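Local structure of flagellar biosynthesis protein FlhA (Bacillus subtilis, 3MIX) at residues 32-36 with 37-41; 262-265 with 266-270; 345-348 with 349-353. The protein takes part in flagellar protein export by type III secretion, this chain being the cytosolic domain of a membrane protein that acts as adaptor for late building blocks. All coordinates share one frame; numbering follows the deposited sequence.

How the contacts relate
Contact 1 is a surface turn near the N-terminal end of the model, its nearest atoms about 37 Å from contact 2 and about 34 Å from contact 3. Contacts 2 and 3 are partly buried neighbours, with centres about 16 Å apart, and they touch: Glu262 OE2 meets Arg346 NH2 in a 3.1 Å salt bridge, joining helix 257-267 to helix 343-353. Contact 2 spans a break at Leu268, whereas contact 3 is an unbroken helix. The chemistry follows the setting: hydroxyls, a lysine ammonium and one sound backbone bond hold the exposed turn, while in the two helices backbone bonds and aliphatic contacts are flanked by charged side chains gripped from other elements.

Contact 1: residues 32-36 with 37-41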
loop_
_atom_site.group_PDB
_atom_site.type_symbol
_atom_site.label_atom_id
_atom_site.label_comp_id
_atom_site.label_asym_id
_atom_site.label_seq_id
_atom_site.Cartn_x
_atom_site.Cartn_y
_atom_site.Cartn_z
ATOM N N ASP A 32 -25.413 0.877 -23.190
ATOM C CA ASP A 32 -26.639 0.950 -22.389
ATOM C C ASP A 32 -27.526 2.145 -22.789
ATOM O O ASP A 32 -27.236 2.857 -23.755
ATOM C CB ASP A 32 -26.308 0.976 -20.887
ATOM C CG ASP A 32 -25.753 -0.353 -20.383
ATOM O OD1 ASP A 32 -26.369 -1.403 -20.658
ATOM O OD2 ASP A 32 -24.704 -0.348 -19.701
ATOM N N GLU A 33 -28.604 2.354 -22.039
ATOM C CA GLU A 33 -29.600 3.381 -22.367
ATOM C C GLU A 33 -29.378 4.731 -21.667
ATOM O O GLU A 33 -30.190 5.635 -21.822
ATOM C CB GLU A 33 -31.018 2.860 -22.061
ATOM C CG GLU A 33 -31.324 2.665 -20.553
ATOM C CD GLU A 33 -30.686 1.410 -19.959
ATOM O OE1 GLU A 33 -29.486 1.446 -19.586
ATOM O OE2 GLU A 33 -31.397 0.386 -19.850
ATOM N N LEU A 34 -28.283 4.868 -20.922
ATOM C CA LEU A 34 -28.053 6.033 -20.043
ATOM C C LEU A 34 -28.212 7.409 -20.715
ATOM O O LEU A 34 -27.304 7.899 -21.383
ATOM C CB LEU A 34 -26.700 5.917 -19.336
ATOM C CG LEU A 34 -26.383 4.607 -18.597
ATOM C CD1 LEU A 34 -25.128 4.759 -17.754
ATOM C CD2 LEU A 34 -27.536 4.106 -17.720
ATOM N N LYS A 35 -29.378 8.021 -20.522
ATOM C CA LYS A 35 -29.722 9.274 -21.200
ATOM C C LYS A 35 -30.349 10.324 -20.266
ATOM O O LYS A 35 -30.041 11.515 -20.350
ATOM C CB LYS A 35 -30.646 9.000 -22.404
ATOM C CG LYS A 35 -32.100 8.636 -22.054
ATOM C CD LYS A 35 -32.200 7.222 -21.481
ATOM C CE LYS A 35 -32.866 7.194 -20.117
ATOM N NZ LYS A 35 -32.177 6.232 -19.237
ATOM N N SER A 36 -31.241 9.863 -19.393
ATOM C CA SER A 36 -31.981 10.728 -18.495
ATOM C C SER A 36 -31.075 11.135 -17.327
ATOM O O SER A 36 -30.076 10.462 -17.062
ATOM C CB SER A 36 -33.220 9.997 -17.984
ATOM O OG SER A 36 -32.832 8.900 -17.182
ATOM N N PRO A 37 -31.411 12.246 -16.643
ATOM C CA PRO A 37 -30.665 12.644 -15.446
ATOM C C PRO A 37 -30.493 11.512 -14.425
ATOM O O PRO A 37 -29.428 11.387 -13.830
ATOM C CB PRO A 37 -31.519 13.779 -14.867
ATOM C CG PRO A 37 -32.145 14.397 -16.054
ATOM C CD PRO A 37 -32.419 13.262 -17.018
ATOM N N GLU A 38 -31.526 10.686 -14.260
ATOM C CA GLU A 38 -31.543 9.650 -13.212
ATOM C C GLU A 38 -30.610 8.484 -13.487
ATOM O O GLU A 38 -30.047 7.923 -12.552
ATOM C CB GLU A 38 -32.964 9.119 -12.965
ATOM C CG GLU A 38 -34.023 10.177 -12.642
ATOM C CD GLU A 38 -34.670 10.770 -13.881
ATOM O OE1 GLU A 38 -35.455 10.069 -14.552
ATOM O OE2 GLU A 38 -34.414 11.952 -14.187
ATOM N N SER A 39 -30.438 8.122 -14.757
ATOM C CA SER A 39 -29.615 6.968 -15.118
ATOM C C SER A 39 -28.163 7.338 -15.457
ATOM O O SER A 39 -27.269 6.480 -15.439
ATOM C CB SER A 39 -30.277 6.145 -16.235
ATOM O OG SER A 39 -29.959 6.624 -17.526
ATOM N N VAL A 40 -27.925 8.618 -15.734
ATOM C CA VAL A 40 -26.561 9.108 -15.964
ATOM C C VAL A 40 -25.691 9.097 -14.695
ATOM O O VAL A 40 -24.476 8.890 -14.783
ATOM C CB VAL A 40 -26.540 10.463 -16.724
ATOM C CG1 VAL A 40 -25.149 11.036 -16.787
ATOM C CG2 VAL A 40 -27.055 10.251 -18.133
ATOM N N VAL A 41 -26.303 9.275 -13.520
ATOM C CA VAL A 41 -25.537 9.187 -12.254
ATOM C C VAL A 41 -24.748 7.881 -12.158
ATOM O O VAL A 41 -23.658 7.860 -11.602
ATOM C CB VAL A 41 -26.412 9.250 -10.985
ATOM C CG1 VAL A 41 -25.663 9.935 -9.867
ATOM C CG2 VAL A 41 -27.665 9.980 -11.268
#
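Leu34 lays its side chain along Ser39, with CD2 3.3 Å from the carbonyl O of Ser39 and also near its hydroxyl. CG of Leu34 sits anti to its own carbonyl carbon (chi1 -51°), which brings CD2 against both oxygens. The same hydroxyl also accepts from Lys35, whose NZ donates to Ser39 OG over 2.8 Å. To get there the lysine doubles back: its CB points away from residues 37-41, and bends along the aliphatic chain return the ammonium group to the serine. A weak second bond comes from the backbone, Lys35 N to Ser39 OG at 3.4 Å. The site is an N-cap, the short linker after helix 24-31 turning into the brief, weakly bonded helix 37-40. Ser36 is the capping residue, and its OG accepts a weak, 3.5 Å bond from Ser39 N. A chi1 of 66°, between the backbone N and carbonyl carbon, sets OG where it can take that N-H. Pro37 follows directly, a residue suited to a helix's first turn because its missing N-H costs no bond there. Ser36 O accepts from Val40 N over 3.1 Å, and CG2 of Val40 comes to 3.2 Å from that same oxygen. With an alanine at Ser39, Lys35 NZ and N would both lose this acceptor, and the ammonium is likely to turn away. Many residues here, Leu34 to Glu38 and Val40 among them, touch a crystal neighbour, which may influence the linker.

Contact 2: residues 262-265 with 266-270; sequences EYTR and QALAK
Thr264 and Leu268 lie side by side and point the same way, Thr264 CG2 touching Leu268 CD1 at 4.0 Å. The threonine methyl is anti to the backbone N, and its OG1, beside that nitrogen, bonds back to Leu260 O. In Leu268 CG stands anti to the carbonyl carbon (chi1 -72°), which brings it over the preceding turn, 3.3 Å from Thr264 O. That places an aliphatic branch against the oxygen at the very point where helix 257-267 gives out. Up to there the helix is regular: Gln266 N bonds to Glu262 O and, over 3.0 Å, Ala267 N to Tyr263 O. Leu268 breaks the pattern. Its N-H is shared between Thr264 O, a weak bond, and Arg265 O at 3.0 Å, the latter approached from well above the carbonyl plane, before helix 269-276 starts. Arg265 leaves the helix on another side; its chain bends at chi3 (55°), and NH2 forms a salt bridge with Glu367. Gln266 instead runs out extended toward the surface, while Tyr263 stacks its ring with that of Tyr250. The chemistry implies an interruption at Leu268, where an i to i+3 bond sits beside a weak i to i+4 one; Thr264 packs on helices 220-232 and 240-250, Leu268 on Val235, and Glu367 would be expected to offset the crowding of the Arg265 and Arg346 guanidinium groups.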
loop_
_atom_site.group_PDB
_atom_site.type_symbol
_atom_site.label_atom_id
_atom_site.label_comp_id
_atom_site.label_asym_id
_atom_site.label_seq_id
_atom_site.Cartn_x
_atom_site.Cartn_y
_atom_site.Cartn_z
ATOM N N GLU A 262 6.667 9.536 10.938
ATOM C CA GLU A 262 8.070 9.242 11.278
ATOM C C GLU A 262 8.186 8.710 12.724
ATOM O O GLU A 262 8.824 7.700 12.964
ATOM C CB GLU A 262 9.012 10.445 11.021
ATOM C CG GLU A 262 9.207 10.822 9.527
ATOM C CD GLU A 262 9.415 9.602 8.590
ATOM O OE1 GLU A 262 10.512 8.993 8.605
ATOM O OE2 GLU A 262 8.491 9.273 7.801
ATOM N N TYR A 263 7.523 9.360 13.671
ATOM C CA TYR A 263 7.520 8.897 15.066
ATOM C C TYR A 263 6.866 7.548 15.220
ATOM O O TYR A 263 7.308 6.728 16.019
ATOM C CB TYR A 263 6.813 9.893 15.990
ATOM C CG TYR A 263 7.345 11.282 15.910
ATOM C CD1 TYR A 263 8.710 11.529 15.942
ATOM C CD2 TYR A 263 6.477 12.367 15.842
ATOM C CE1 TYR A 263 9.208 12.838 15.871
ATOM C CE2 TYR A 263 6.953 13.673 15.750
ATOM C CZ TYR A 263 8.313 13.897 15.776
ATOM O OH TYR A 263 8.777 15.199 15.706
ATOM N N THR A 264 5.792 7.323 14.468
ATOM C CA THR A 264 5.085 6.041 14.536
ATOM C C THR A 264 5.950 4.915 13.963
ATOM O O THR A 264 6.082 3.860 14.586
ATOM C CB THR A 264 3.703 6.128 13.851
ATOM O OG1 THR A 264 2.918 7.161 14.484
ATOM C CG2 THR A 264 2.967 4.824 13.960
ATOM N N ARG A 265 6.532 5.126 12.785
ATOM C CA ARG A 265 7.465 4.144 12.212
ATOM C C ARG A 265 8.572 3.773 13.231
ATOM O O ARG A 265 8.834 2.591 13.463
ATOM C CB ARG A 265 8.087 4.685 10.919
ATOM C CG ARG A 265 7.102 4.820 9.720
ATOM C CD ARG A 265 7.815 5.514 8.531
ATOM N NE ARG A 265 9.055 4.821 8.155
ATOM C CZ ARG A 265 9.103 3.777 7.333
ATOM N NH1 ARG A 265 7.992 3.320 6.753
ATOM N NH2 ARG A 265 10.261 3.196 7.070
ATOM N N GLN A 266 9.182 4.768 13.873
ATOM C CA GLN A 266 10.199 4.510 14.911
ATOM C C GLN A 266 9.625 3.669 16.056
ATOM O O GLN A 266 10.234 2.671 16.488
ATOM C CB GLN A 266 10.784 5.820 15.446
ATOM C CG GLN A 266 11.990 5.632 16.382
ATOM C CD GLN A 266 12.442 6.930 17.060
ATOM O OE1 GLN A 266 13.047 6.900 18.137
ATOM N NE2 GLN A 266 12.153 8.069 16.435
ATOM N N ALA A 267 8.435 4.031 16.529
ATOM C CA ALA A 267 7.797 3.258 17.601
ATOM C C ALA A 267 7.545 1.810 17.199
ATOM O O ALA A 267 7.466 0.923 18.062
ATOM C CB ALA A 267 6.508 3.923 18.067
ATOM N N LEU A 268 7.466 1.579 15.893
ATOM C CA LEU A 268 7.189 0.262 15.307
ATOM C C LEU A 268 8.486 -0.459 14.831
ATOM O O LEU A 268 8.452 -1.331 13.957
ATOM C CB LEU A 268 6.193 0.450 14.134
ATOM C CG LEU A 268 4.732 0.800 14.488
ATOM C CD1 LEU A 268 3.866 1.019 13.246
ATOM C CD2 LEU A 268 4.070 -0.260 15.359
ATOM N N ALA A 269 9.625 -0.065 15.391
ATOM C CA ALA A 269 10.937 -0.660 15.050
ATOM C C ALA A 269 10.943 -2.189 15.091
ATOM O O ALA A 269 11.377 -2.828 14.146
ATOM C CB ALA A 269 12.070 -0.082 15.955
ATOM N N LYS A 270 10.426 -2.775 16.166
ATOM C CA LYS A 270 10.373 -4.237 16.280
ATOM C C LYS A 270 9.648 -4.877 15.088
ATOM O O LYS A 270 10.147 -5.836 14.490
ATOM C CB LYS A 270 9.687 -4.646 17.580
ATOM C CG LYS A 270 9.440 -6.139 17.717
ATOM C CD LYS A 270 8.280 -6.419 18.683
ATOM C CE LYS A 270 8.767 -6.653 20.105
ATOM N NZ LYS A 270 9.445 -5.464 20.707
#

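Contact 3: residues 345-348 with 349-353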
loop_
_atom_site.group_PDB
_atom_site.type_symbol
_atom_site.label_atom_id
_atom_site.label_comp_id
_atom_site.label_asym_id
_atom_site.label_seq_id
_atom_site.Cartn_x
_atom_site.Cartn_y
_atom_site.Cartn_z
ATOM N N VAL A 345 16.410 12.561 7.422
ATOM C CA VAL A 345 16.527 12.572 5.964
ATOM C C VAL A 345 15.606 11.531 5.307
ATOM O O VAL A 345 15.213 11.663 4.143
ATOM C CB VAL A 345 17.997 12.311 5.550
ATOM C CG1 VAL A 345 18.199 12.566 4.078
ATOM C CG2 VAL A 345 18.943 13.199 6.350
ATOM N N ARG A 346 15.267 10.504 6.078
ATOM C CA ARG A 346 14.530 9.321 5.623
ATOM C C ARG A 346 13.266 9.597 4.808
ATOM O O ARG A 346 13.109 9.089 3.695
ATOM C CB ARG A 346 14.177 8.480 6.832
ATOM C CG ARG A 346 13.678 7.130 6.482
ATOM C CD ARG A 346 12.342 6.916 7.143
ATOM N NE ARG A 346 11.590 6.024 6.297
ATOM C CZ ARG A 346 10.494 6.320 5.623
ATOM N NH1 ARG A 346 9.985 5.375 4.873
ATOM N NH2 ARG A 346 9.893 7.498 5.709
ATOM N N MET A 347 12.365 10.387 5.379
ATOM C CA MET A 347 11.125 10.761 4.715
ATOM C C MET A 347 11.381 11.491 3.379
ATOM O O MET A 347 10.674 11.270 2.401
ATOM C CB MET A 347 10.245 11.574 5.677
ATOM C CG MET A 347 9.559 12.778 5.075
ATOM S SD MET A 347 8.366 13.568 6.184
ATOM C CE MET A 347 9.416 14.095 7.537
ATOM N N TYR A 348 12.420 12.313 3.327
ATOM C CA TYR A 348 12.743 13.038 2.092
ATOM C C TYR A 348 13.390 12.166 1.016
ATOM O O TYR A 348 13.102 12.327 -0.167
ATOM C CB TYR A 348 13.590 14.269 2.404
ATOM C CG TYR A 348 12.886 15.247 3.322
ATOM C CD1 TYR A 348 11.870 16.077 2.838
ATOM C CD2 TYR A 348 13.215 15.323 4.679
ATOM C CE1 TYR A 348 11.214 16.973 3.671
ATOM C CE2 TYR A 348 12.559 16.215 5.526
ATOM C CZ TYR A 348 11.563 17.034 5.010
ATOM O OH TYR A 348 10.915 17.923 5.828
ATOM N N VAL A 349 14.253 11.237 1.430
ATOM C CA VAL A 349 14.847 10.265 0.506
ATOM C C VAL A 349 13.729 9.486 -0.183
ATOM O O VAL A 349 13.755 9.284 -1.407
ATOM C CB VAL A 349 15.807 9.276 1.235
ATOM C CG1 VAL A 349 16.326 8.205 0.282
ATOM C CG2 VAL A 349 16.961 10.018 1.881
ATOM N N LYS A 350 12.742 9.079 0.616
ATOM C CA LYS A 350 11.585 8.333 0.130
ATOM C C LYS A 350 10.760 9.098 -0.906
ATOM O O LYS A 350 10.419 8.551 -1.961
ATOM C CB LYS A 350 10.705 7.872 1.302
ATOM C CG LYS A 350 9.511 7.040 0.880
ATOM C CD LYS A 350 9.922 5.682 0.368
ATOM C CE LYS A 350 8.763 4.992 -0.328
ATOM N NZ LYS A 350 9.171 3.637 -0.812
ATOM N N GLN A 351 10.440 10.354 -0.596
ATOM C CA GLN A 351 9.738 11.241 -1.523
ATOM C C GLN A 351 10.441 11.291 -2.892
ATOM O O GLN A 351 9.804 11.143 -3.947
ATOM C CB GLN A 351 9.693 12.655 -0.946
ATOM C CG GLN A 351 8.352 13.118 -0.429
ATOM C CD GLN A 351 8.439 14.488 0.225
ATOM O OE1 GLN A 351 9.039 15.422 -0.325
ATOM N NE2 GLN A 351 7.856 14.610 1.418
ATOM N N LEU A 352 11.756 11.503 -2.848
ATOM C CA LEU A 352 12.598 11.585 -4.033
ATOM C C LEU A 352 12.584 10.317 -4.881
ATOM O O LEU A 352 12.466 10.393 -6.106
ATOM C CB LEU A 352 14.029 11.933 -3.617
ATOM C CG LEU A 352 15.137 12.025 -4.660
ATOM C CD1 LEU A 352 14.743 12.947 -5.807
ATOM C CD2 LEU A 352 16.418 12.498 -3.989
ATOM N N LEU A 353 12.705 9.158 -4.242
ATOM C CA LEU A 353 12.808 7.897 -4.982
ATOM C C LEU A 353 11.470 7.324 -5.425
ATOM O O LEU A 353 11.440 6.348 -6.183
ATOM C CB LEU A 353 13.591 6.851 -4.184
ATOM C CG LEU A 353 15.094 7.105 -4.053
ATOM C CD1 LEU A 353 15.732 6.082 -3.136
ATOM C CD2 LEU A 353 15.792 7.136 -5.425
#
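Val349 N bonds to Val345 O over 2.9 Å, the first of four i to i+4 links across residues 345-352, and Leu353 N to Val349 O carries the alpha helix on. Lys350 to Arg346, Gln351 to Met347 and Leu352 to Tyr348 follow in step, the N-H groups of the four pointing well at their oxygens (161° to 166° throughout the set). This helix, 343-353, is the crossover of a beta-alpha-beta unit, linking strand 339-341 to its parallel partner 362-364. On the inner side Val345 and Val349 cross obliquely, Val345 CG1 against Val349 CG2 at 3.6 Å. Val349 holds CG1 anti to the backbone N (chi1 175°), and CG2, beside that nitrogen, is thereby turned back over the preceding turn, 3.3 Å from Val345 O. Ile296 of helix 290-299 packs on both valines, and Val349 also meets Leu339 and Cys341 of the first strand. Arg346 stands away from this apolar face. Its guanidinium makes a salt bridge through NH1 with Glu233, and NE donates to Val362 O on the second strand, so the arginine bridges parts of the fold on several sides. The aliphatic part of Lys350 passes near it, CG 4.4 Å from Arg346 NH1, before NZ goes on to Pro358 O. The two positive ends stay apart, with Glu233 beside them, which would be expected to ease any mutual repulsion. Met347 leans toward helix 257-267, where it touches Asp258 and Leu259. Gln351 looks back along the helix, and its extended chain ends near Tyr348, whose ring is flanked by Ile296, Val300 and Leu309. There Gln351 OE1 comes to 4.3 Å from Tyr348 CD1, at an oblique approach to the ring.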